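Local atomic coordinates of UTP-glucose-1-phosphate uridylyltransferase 2 (Trypanosoma brucei, PDB entry 3GUE), a protein that probably catalyses the formation of UDP-glucose and diphosphate from UTP and alpha-D-glucose 1-phosphate, and binds UDP-glucose. Residues Leu115-Phe118 and Arg119-Asn123. Residues are numbered along the deposited sequence; the frame is centred on the assembly and turned at random.
Sequences LEHF and RQVRN
With chi1 of F118 at -165°, its ring swings back beside its own carbonyl carbon, whereas R122, with CG beside the backbone N (chi1 -80°), sends an extended chain to meet it one turn later. The result is a CH-pi contact: R122 CD lies 3.9 Å from the centroid of the F118 ring, over one face but displaced toward the rim at CZ and CE2. R122 NE continues past the rim, near CZ and CE1 of the F118 ring; L74 touches both side chains.

H117 and V121 repeat the spacing on another side of the helix. V121 CG2 sits over a face of the imidazole, 3.6 Å from its centroid and shifted toward NE2. In the third i/i+4 pair the roles reverse, with the flat group on the later residue: CD2 of buried L115 lies over a face of the R119 guanidinium, 3.4 Å from NH1. A hydrogen bond from R119 NH2 to the carbonyl oxygen of V126 anchors that guanidinium, and L150 and F128 touch both residues.

Four successive i+4 to i backbone bonds underlie these pairs. The first, R119 N to L115 O, is 2.9 Å long and nearly straight at 178°; the last joins R122 N to F118 O at 3.1 Å. N123 then turns to positive phi, and its N bonds Q120 O at 2.9 Å. This is a surface turn at the C-terminal end of helix 107-122, which precedes sheet strand 128-132 and finishes in a Schellman motif.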
ATOM      1  N   LEU A 115      12.473  -5.535 -12.440  1.00 25.53           N
ATOM      2  CA  LEU A 115      11.837  -6.565 -13.269  1.00 25.74           C
ATOM      3  C   LEU A 115      12.810  -7.008 -14.336  1.00 26.00           C
ATOM      4  O   LEU A 115      12.967  -8.205 -14.605  1.00 26.31           O
ATOM      5  CB  LEU A 115      10.575  -5.989 -13.921  1.00 25.66           C
ATOM      6  CG  LEU A 115       9.815  -6.835 -14.951  1.00 26.19           C
ATOM      7  CD1 LEU A 115       9.105  -8.021 -14.263  1.00 23.85           C
ATOM      8  CD2 LEU A 115       8.818  -5.956 -15.699  1.00 25.01           C
ATOM      9  N   GLU A 116      13.450  -6.014 -14.951  1.00 26.05           N
ATOM     10  CA  GLU A 116      14.434  -6.220 -15.989  1.00 27.10           C
ATOM     11  C   GLU A 116      15.605  -7.017 -15.424  1.00 26.59           C
ATOM     12  O   GLU A 116      16.071  -7.931 -16.095  1.00 27.12           O
ATOM     13  CB  GLU A 116      14.875  -4.854 -16.562  1.00 27.11           C
ATOM     14  CG  GLU A 116      15.939  -4.901 -17.603  1.00 30.60           C
ATOM     15  CD  GLU A 116      17.085  -3.968 -17.260  1.00 34.81           C
ATOM     16  OE1 GLU A 116      16.872  -2.721 -17.167  1.00 36.32           O
ATOM     17  OE2 GLU A 116      18.193  -4.498 -17.051  1.00 36.03           O
ATOM     18  N   HIS A 117      16.056  -6.711 -14.196  1.00 26.26           N
ATOM     19  CA  HIS A 117      17.147  -7.491 -13.561  1.00 26.18           C
ATOM     20  C   HIS A 117      16.730  -8.945 -13.336  1.00 26.62           C
ATOM     21  O   HIS A 117      17.513  -9.860 -13.576  1.00 25.98           O
ATOM     22  CB  HIS A 117      17.624  -6.879 -12.223  1.00 25.61           C
ATOM     23  CG  HIS A 117      18.825  -7.568 -11.632  1.00 23.84           C
ATOM     24  ND1 HIS A 117      20.118  -7.165 -11.896  1.00 25.64           N
ATOM     25  CD2 HIS A 117      18.933  -8.624 -10.790  1.00 20.74           C
ATOM     26  CE1 HIS A 117      20.969  -7.951 -11.259  1.00 24.13           C
ATOM     27  NE2 HIS A 117      20.275  -8.838 -10.571  1.00 23.12           N
ATOM     28  N   PHE A 118      15.504  -9.126 -12.839  1.00 27.98           N
ATOM     29  CA  PHE A 118      14.929 -10.452 -12.565  1.00 28.86           C
ATOM     30  C   PHE A 118      14.895 -11.293 -13.845  1.00 29.03           C
ATOM     31  O   PHE A 118      15.438 -12.396 -13.885  1.00 29.17           O
ATOM     32  CB  PHE A 118      13.516 -10.306 -11.973  1.00 30.14           C
ATOM     33  CG  PHE A 118      12.984 -11.569 -11.333  1.00 30.68           C
ATOM     34  CD1 PHE A 118      13.104 -11.770  -9.966  1.00 31.95           C
ATOM     35  CD2 PHE A 118      12.367 -12.555 -12.106  1.00 32.92           C
ATOM     36  CE1 PHE A 118      12.610 -12.940  -9.364  1.00 34.12           C
ATOM     37  CE2 PHE A 118      11.879 -13.737 -11.524  1.00 33.99           C
ATOM     38  CZ  PHE A 118      11.995 -13.925 -10.147  1.00 33.05           C
ATOM     39  N   ARG A 119      14.256 -10.761 -14.882  1.00 29.28           N
ATOM     40  CA  ARG A 119      14.187 -11.415 -16.193  1.00 29.75           C
ATOM     41  C   ARG A 119      15.548 -11.756 -16.827  1.00 29.77           C
ATOM     42  O   ARG A 119      15.723 -12.859 -17.380  1.00 29.64           O
ATOM     43  CB  ARG A 119      13.326 -10.579 -17.141  1.00 29.84           C
ATOM     44  CG  ARG A 119      11.851 -10.545 -16.755  1.00 30.59           C
ATOM     45  CD  ARG A 119      11.126  -9.457 -17.515  1.00 32.67           C
ATOM     46  NE  ARG A 119       9.681  -9.664 -17.584  1.00 34.94           N
ATOM     47  CZ  ARG A 119       8.841  -8.795 -18.129  1.00 35.02           C
ATOM     48  NH1 ARG A 119       9.309  -7.669 -18.645  1.00 36.92           N
ATOM     49  NH2 ARG A 119       7.539  -9.047 -18.168  1.00 34.96           N
ATOM     50  N   GLN A 120      16.506 -10.830 -16.748  1.00 29.74           N
ATOM     51  CA  GLN A 120      17.872 -11.075 -17.260  1.00 29.70           C
ATOM     52  C   GLN A 120      18.546 -12.226 -16.498  1.00 29.55           C
ATOM     53  O   GLN A 120      18.823 -13.285 -17.070  1.00 30.10           O
ATOM     54  CB  GLN A 120      18.756  -9.806 -17.172  1.00 29.68           C
ATOM     55  CG  GLN A 120      18.383  -8.648 -18.115  1.00 30.33           C
ATOM     56  CD  GLN A 120      18.903  -8.817 -19.555  1.00 31.61           C
ATOM     57  OE1 GLN A 120      19.785  -9.638 -19.824  1.00 31.68           O
ATOM     58  NE2 GLN A 120      18.357  -8.020 -20.480  1.00 31.65           N
ATOM     59  N   VAL A 121      18.790 -12.006 -15.206  1.00 29.54           N
ATOM     60  CA  VAL A 121      19.525 -12.942 -14.343  1.00 29.40           C
ATOM     61  C   VAL A 121      19.009 -14.381 -14.406  1.00 29.22           C
ATOM     62  O   VAL A 121      19.794 -15.332 -14.472  1.00 28.75           O
ATOM     63  CB  VAL A 121      19.521 -12.448 -12.870  1.00 29.56           C
ATOM     64  CG1 VAL A 121      19.870 -13.586 -11.888  1.00 30.37           C
ATOM     65  CG2 VAL A 121      20.490 -11.287 -12.707  1.00 29.64           C
ATOM     66  N   ARG A 122      17.688 -14.527 -14.374  1.00 29.05           N
ATOM     67  CA  ARG A 122      17.063 -15.838 -14.360  1.00 29.56           C
ATOM     68  C   ARG A 122      16.742 -16.385 -15.756  1.00 29.17           C
ATOM     69  O   ARG A 122      16.261 -17.502 -15.878  1.00 29.00           O
ATOM     70  CB  ARG A 122      15.813 -15.815 -13.482  1.00 29.60           C
ATOM     71  CG  ARG A 122      16.131 -15.933 -12.008  1.00 31.34           C
ATOM     72  CD  ARG A 122      14.866 -15.847 -11.181  1.00 33.87           C
ATOM     73  NE  ARG A 122      15.123 -15.784  -9.741  1.00 34.57           N
ATOM     74  CZ  ARG A 122      15.383 -16.831  -8.956  1.00 33.50           C
ATOM     75  NH1 ARG A 122      15.446 -18.062  -9.450  1.00 31.25           N
ATOM     76  NH2 ARG A 122      15.588 -16.637  -7.662  1.00 33.41           N
ATOM     77  N   ASN A 123      17.032 -15.590 -16.790  1.00 29.25           N
ATOM     78  CA  ASN A 123      16.646 -15.884 -18.175  1.00 29.19           C
ATOM     79  C   ASN A 123      15.213 -16.417 -18.238  1.00 29.50           C
ATOM     80  O   ASN A 123      14.965 -17.518 -18.720  1.00 29.22           O
ATOM     81  CB  ASN A 123      17.648 -16.845 -18.844  1.00 28.94           C
ATOM     82  CG  ASN A 123      17.478 -16.918 -20.361  1.00 28.23           C
ATOM     83  OD1 ASN A 123      16.645 -16.220 -20.938  1.00 26.34           O
ATOM     84  ND2 ASN A 123      18.271 -17.775 -21.010  1.00 27.98           N
TER